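Acyl-CoA dehydrogenase (Bacillus subtilis, PDB 5LNX) catalyses the FAD-dependent oxidation of saturated acyl-CoA thioesters to 2,3-dehydroacyl-CoA, passing the electrons on to an acceptor. Local coordinates at residues L69-I74 with I84-T89; R15-K20 with I40-K45. All blocks are in the same frame, centred on the assembly; numbering follows the deposited sequence.

Contact 1: residues L69-I74 with I84-T89; sequences LAIHEI and ILSVHT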
loop_
_atom_site.group_PDB
_atom_site.type_symbol
_atom_site.label_atom_id
_atom_site.label_comp_id
_atom_site.label_asym_id
_atom_site.label_seq_id
_atom_site.Cartn_x
_atom_site.Cartn_y
_atom_site.Cartn_z
ATOM N N LEU D 69 -3.555 -28.693 -5.210
ATOM C CA LEU D 69 -2.595 -28.613 -6.313
ATOM C C LEU D 69 -3.286 -28.582 -7.666
ATOM O O LEU D 69 -2.967 -27.767 -8.531
ATOM C CB LEU D 69 -1.655 -29.812 -6.218
ATOM C CG LEU D 69 -0.564 -30.101 -7.212
ATOM C CD1 LEU D 69 0.670 -29.297 -6.817
ATOM C CD2 LEU D 69 -0.253 -31.584 -7.154
ATOM N N ALA D 70 -4.251 -29.467 -7.839
ATOM C CA ALA D 70 -5.025 -29.513 -9.076
ATOM C C ALA D 70 -5.661 -28.151 -9.329
ATOM O O ALA D 70 -5.405 -27.512 -10.356
ATOM C CB ALA D 70 -6.082 -30.610 -9.017
ATOM N N ILE D 71 -6.437 -27.692 -8.352
ATOM C CA ILE D 71 -7.147 -26.382 -8.404
ATOM C C ILE D 71 -6.214 -25.204 -8.691
ATOM O O ILE D 71 -6.549 -24.293 -9.448
ATOM C CB ILE D 71 -7.876 -26.109 -7.089
ATOM C CG1 ILE D 71 -8.982 -27.159 -6.896
ATOM C CG2 ILE D 71 -8.481 -24.711 -7.075
ATOM C CD1 ILE D 71 -9.850 -26.937 -5.677
ATOM N N HIS D 72 -5.029 -25.258 -8.111
ATOM C CA HIS D 72 -3.965 -24.290 -8.403
ATOM C C HIS D 72 -3.601 -24.262 -9.891
ATOM O O HIS D 72 -3.637 -23.210 -10.549
ATOM C CB HIS D 72 -2.706 -24.625 -7.580
ATOM C CG HIS D 72 -1.489 -23.837 -7.968
ATOM N ND1 HIS D 72 -0.216 -24.212 -7.596
ATOM C CD2 HIS D 72 -1.352 -22.685 -8.669
ATOM C CE1 HIS D 72 0.651 -23.329 -8.055
ATOM N NE2 HIS D 72 -0.012 -22.395 -8.714
ATOM N N GLU D 73 -3.242 -25.435 -10.392
ATOM C CA GLU D 73 -2.870 -25.625 -11.795
ATOM C C GLU D 73 -3.964 -25.216 -12.781
ATOM O O GLU D 73 -3.700 -24.538 -13.769
ATOM C CB GLU D 73 -2.481 -27.083 -12.029
ATOM C CG GLU D 73 -1.097 -27.387 -11.498
ATOM C CD GLU D 73 -0.007 -26.583 -12.199
ATOM O OE1 GLU D 73 -0.203 -26.016 -13.320
ATOM O OE2 GLU D 73 1.053 -26.489 -11.568
ATOM N N ILE D 74 -5.193 -25.638 -12.502
ATOM C CA ILE D 74 -6.336 -25.349 -13.382
ATOM C C ILE D 74 -6.617 -23.857 -13.437
ATOM O O ILE D 74 -7.050 -23.329 -14.468
ATOM C CB ILE D 74 -7.614 -26.089 -12.930
ATOM C CG1 ILE D 74 -7.501 -27.580 -13.287
ATOM C CG2 ILE D 74 -8.833 -25.499 -13.604
ATOM C CD1 ILE D 74 -8.686 -28.427 -12.867
ATOM N N ILE D 84 -15.432 -23.887 -10.184
ATOM C CA ILE D 84 -16.457 -24.906 -10.460
ATOM C C ILE D 84 -15.997 -26.215 -9.873
ATOM O O ILE D 84 -16.750 -26.913 -9.201
ATOM C CB ILE D 84 -16.695 -25.115 -11.969
ATOM C CG1 ILE D 84 -17.475 -23.942 -12.563
ATOM C CG2 ILE D 84 -17.455 -26.409 -12.210
ATOM C CD1 ILE D 84 -17.450 -23.900 -14.075
ATOM N N LEU D 85 -14.756 -26.558 -10.151
ATOM C CA LEU D 85 -14.167 -27.750 -9.554
ATOM C C LEU D 85 -14.108 -27.649 -8.025
ATOM O O LEU D 85 -14.402 -28.609 -7.309
ATOM C CB LEU D 85 -12.757 -27.998 -10.093
ATOM C CG LEU D 85 -12.067 -29.248 -9.536
ATOM C CD1 LEU D 85 -12.961 -30.469 -9.618
ATOM C CD2 LEU D 85 -10.760 -29.514 -10.269
ATOM N N SER D 86 -13.698 -26.487 -7.550
ATOM C CA SER D 86 -13.429 -26.276 -6.124
ATOM C C SER D 86 -14.706 -26.425 -5.283
ATOM O O SER D 86 -14.696 -27.018 -4.204
ATOM C CB SER D 86 -12.813 -24.881 -5.892
ATOM O OG SER D 86 -12.214 -24.787 -4.611
ATOM N N VAL D 87 -15.770 -25.790 -5.759
ATOM C CA VAL D 87 -17.063 -25.857 -5.108
ATOM C C VAL D 87 -17.551 -27.300 -5.148
ATOM O O VAL D 87 -17.924 -27.871 -4.118
ATOM C CB VAL D 87 -18.086 -24.909 -5.774
ATOM C CG1 VAL D 87 -19.505 -25.291 -5.400
ATOM C CG2 VAL D 87 -17.811 -23.467 -5.353
ATOM N N HIS D 88 -17.538 -27.875 -6.344
ATOM C CA HIS D 88 -18.054 -29.237 -6.578
ATOM C C HIS D 88 -17.582 -30.171 -5.491
ATOM O O HIS D 88 -18.373 -30.886 -4.873
ATOM C CB HIS D 88 -17.621 -29.744 -7.966
ATOM C CG HIS D 88 -17.704 -31.228 -8.145
ATOM N ND1 HIS D 88 -18.786 -31.847 -8.722
ATOM C CD2 HIS D 88 -16.805 -32.212 -7.888
ATOM C CE1 HIS D 88 -18.582 -33.153 -8.764
ATOM N NE2 HIS D 88 -17.381 -33.401 -8.272
ATOM N N THR D 89 -16.280 -30.163 -5.262
ATOM C CA THR D 89 -15.636 -31.118 -4.340
ATOM C C THR D 89 -15.709 -30.775 -2.873
ATOM O O THR D 89 -16.121 -31.591 -2.064
ATOM C CB THR D 89 -14.148 -31.231 -4.665
ATOM O OG1 THR D 89 -14.010 -31.336 -6.084
ATOM C CG2 THR D 89 -13.507 -32.418 -3.966
#
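Ile74 and Leu85 meet through their outermost methyls, CD1 of Ile74 lying 3.5 Å from CD2 of Leu85, with the two side chains crossing at about a right angle. The same Leu85 CD2 lies more loosely against Ile71, 4.5 Å from its CG1. One turn earlier in its helix than Ile74, Ile71 places its CD1 against Ser86, 3.4 Å from OG and nearly as close to CB, a van der Waals contact with a hydroxyl. In Ile71 CG1 lies anti to the carbonyl carbon (chi1 -65°) and chi2 is extended, which carries CD1 across the gap. No hydrogen bond links the segments. One step back from the interface, the carbonyl O of Leu85 accepts two hydrogen bonds from Thr89, one from N and one from OG1 at 3.0 Å, reaching it from opposite faces of the carbonyl plane. The axes of the two short segments run nearly antiparallel, at 158°, and approach to 10.2 Å. Helices 64-77 and 79-90 form an antiparallel helical hairpin with a short connection in the N-terminal helical domain of the acyl-CoA dehydrogenase fold, with the Ser86 side chain about 9 Å from a bound FAD. Val14 and Ile22 of helix 9-32 cover Ile74, while helix 37-45 touches both Ile74 and Leu85.

Contact 2: residues R15-K20 with I40-K45; sequences RDFARK and IKKMGK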
loop_
_atom_site.group_PDB
_atom_site.type_symbol
_atom_site.label_atom_id
_atom_site.label_comp_id
_atom_site.label_asym_id
_atom_site.label_seq_id
_atom_site.Cartn_x
_atom_site.Cartn_y
_atom_site.Cartn_z
ATOM N N ARG D 15 -1.450 -30.297 -15.304
ATOM C CA ARG D 15 -0.836 -29.285 -16.191
ATOM C C ARG D 15 -1.038 -29.597 -17.682
ATOM O O ARG D 15 -1.354 -28.708 -18.467
ATOM C CB ARG D 15 0.652 -29.089 -15.925
ATOM C CG ARG D 15 1.168 -27.769 -16.512
ATOM C CD ARG D 15 2.569 -27.367 -16.047
ATOM N NE ARG D 15 2.625 -26.996 -14.636
ATOM C CZ ARG D 15 3.703 -26.492 -14.026
ATOM N NH1 ARG D 15 3.642 -26.182 -12.734
ATOM N NH2 ARG D 15 4.858 -26.305 -14.690
ATOM N N ASP D 16 -0.880 -30.862 -18.050
ATOM C CA ASP D 16 -1.012 -31.272 -19.459
ATOM C C ASP D 16 -2.456 -31.189 -19.943
ATOM O O ASP D 16 -2.745 -30.525 -20.950
ATOM C CB ASP D 16 -0.473 -32.690 -19.675
ATOM C CG ASP D 16 1.025 -32.798 -19.407
ATOM O OD1 ASP D 16 1.753 -31.778 -19.536
ATOM O OD2 ASP D 16 1.474 -33.901 -19.059
ATOM N N PHE D 17 -3.349 -31.852 -19.198
ATOM C CA PHE D 17 -4.799 -31.722 -19.372
ATOM C C PHE D 17 -5.228 -30.271 -19.482
ATOM O O PHE D 17 -5.937 -29.877 -20.430
ATOM C CB PHE D 17 -5.568 -32.338 -18.199
ATOM C CG PHE D 17 -7.062 -32.309 -18.391
ATOM C CD1 PHE D 17 -7.718 -33.391 -18.945
ATOM C CD2 PHE D 17 -7.788 -31.146 -18.147
ATOM C CE1 PHE D 17 -9.081 -33.329 -19.225
ATOM C CE2 PHE D 17 -9.157 -31.089 -18.411
ATOM C CZ PHE D 17 -9.804 -32.181 -18.945
ATOM N N ALA D 18 -4.799 -29.475 -18.509
ATOM C CA ALA D 18 -5.151 -28.049 -18.457
ATOM C C ALA D 18 -4.866 -27.357 -19.768
ATOM O O ALA D 18 -5.772 -26.850 -20.430
ATOM C CB ALA D 18 -4.405 -27.360 -17.334
ATOM N N ARG D 19 -3.590 -27.419 -20.156
ATOM C CA ARG D 19 -3.063 -26.743 -21.356
ATOM C C ARG D 19 -3.719 -27.246 -22.638
ATOM O O ARG D 19 -3.978 -26.462 -23.544
ATOM C CB ARG D 19 -1.537 -26.903 -21.463
ATOM N N LYS D 20 -3.981 -28.548 -22.691
ATOM C CA LYS D 20 -4.573 -29.184 -23.880
ATOM C C LYS D 20 -6.079 -28.948 -23.987
ATOM O O LYS D 20 -6.571 -28.450 -25.005
ATOM C CB LYS D 20 -4.315 -30.690 -23.840
ATOM C CG LYS D 20 -5.096 -31.478 -24.903
ATOM C CD LYS D 20 -4.344 -31.559 -26.222
ATOM C CE LYS D 20 -5.152 -32.389 -27.217
ATOM N NZ LYS D 20 -5.001 -33.842 -26.895
ATOM N N ILE D 40 -16.284 -30.440 -18.457
ATOM C CA ILE D 40 -16.610 -31.072 -17.176
ATOM C C ILE D 40 -16.660 -32.569 -17.370
ATOM O O ILE D 40 -15.969 -33.318 -16.683
ATOM C CB ILE D 40 -17.956 -30.572 -16.619
ATOM C CG1 ILE D 40 -17.903 -29.071 -16.246
ATOM C CG2 ILE D 40 -18.385 -31.398 -15.405
ATOM C CD1 ILE D 40 -16.725 -28.642 -15.401
ATOM N N LYS D 41 -17.497 -32.998 -18.306
ATOM C CA LYS D 41 -17.636 -34.427 -18.646
ATOM C C LYS D 41 -16.270 -35.083 -18.804
ATOM O O LYS D 41 -15.939 -36.044 -18.104
ATOM C CB LYS D 41 -18.431 -34.570 -19.936
ATOM C CG LYS D 41 -18.649 -35.990 -20.451
ATOM C CD LYS D 41 -19.928 -36.130 -21.265
ATOM C CE LYS D 41 -21.146 -35.760 -20.432
ATOM N NZ LYS D 41 -22.432 -36.190 -21.041
ATOM N N LYS D 42 -15.467 -34.492 -19.687
ATOM C CA LYS D 42 -14.097 -34.945 -19.966
ATOM C C LYS D 42 -13.232 -35.014 -18.696
ATOM O O LYS D 42 -12.655 -36.066 -18.388
ATOM C CB LYS D 42 -13.464 -34.018 -21.001
ATOM C CG LYS D 42 -12.244 -34.564 -21.705
ATOM C CD LYS D 42 -11.698 -33.534 -22.687
ATOM C CE LYS D 42 -12.501 -33.475 -23.979
ATOM N NZ LYS D 42 -12.055 -34.514 -24.945
ATOM N N MET D 43 -13.190 -33.913 -17.941
ATOM C CA MET D 43 -12.498 -33.873 -16.622
ATOM C C MET D 43 -12.942 -35.024 -15.734
ATOM O O MET D 43 -12.151 -35.583 -14.971
ATOM C CB MET D 43 -12.796 -32.574 -15.867
ATOM C CG MET D 43 -12.186 -31.319 -16.452
ATOM S SD MET D 43 -12.713 -29.844 -15.553
ATOM C CE MET D 43 -11.719 -29.993 -14.062
ATOM N N GLY D 44 -14.230 -35.337 -15.822
ATOM C CA GLY D 44 -14.802 -36.524 -15.183
ATOM C C GLY D 44 -14.163 -37.848 -15.587
ATOM O O GLY D 44 -13.698 -38.615 -14.753
ATOM N N LYS D 45 -14.100 -38.089 -16.887
ATOM C CA LYS D 45 -13.398 -39.263 -17.408
ATOM C C LYS D 45 -11.943 -39.325 -16.996
ATOM O O LYS D 45 -11.423 -40.406 -16.731
ATOM C CB LYS D 45 -13.462 -39.276 -18.919
#
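Phe17 reaches across to Lys42 and Met43 from helix 9-32, and its path from CB outward accounts for the contact. CB points toward helix 37-45, and with CG anti to the backbone N (chi1 -176°) the ring is carried straight out into the gap between the helices. At the far end of the ring, CZ and CE2 each lie 3.6 Å from Met43 CG, a carbon that approaches obliquely. CZ is also 3.9 Å from the backbone N of Met43, so the ring end rests close to the helix backbone itself. On the other side of CZ, CE1 looks at the aliphatic part of Lys42, whose CG stands 4.2 Å away at the ring edge, near its plane. Here the first two helices of the N-terminal helical domain of an acyl-CoA dehydrogenase pack together, with Phe17 spanning backbones whose nearest CA atoms, those of Phe17 and Met43, are 8.5 Å apart. Met43 crosses the ring at about a right angle, then bends at chi3 (75°) toward helices 64-77 and 79-90. The Phe17 ring also meets that of His46, their planes at about 65°, and Leu48 touches both Phe17 and Met43. Lys42 NZ makes a long, weak ion pair with Glu21 of helix 9-32.

Both contacts belong to the N-terminal helical domain and use four successive helices, 9-32 with 37-45 in contact 2 and 64-77 with 79-90 in contact 1. Contact 1 is the deeper, its centre about 7 Å from the centre of the chain and every touching residue buried; the centre of contact 2 lies about 17 Å from it, with the exposed Lys42 at its border. Branched aliphatic chains and one serine make the first, an aromatic ring against CG of a methionine and, more loosely, of a lysine the second. Met43 joins them, its CE lying 3.6 Å from Ile74 CD1 and 3.9 Å from Leu85 CD2. A salt bridge, Arg15 NH1 to Glu73 OE2 at 2.9 Å, adds a polar tie between helices 9-32 and 64-77.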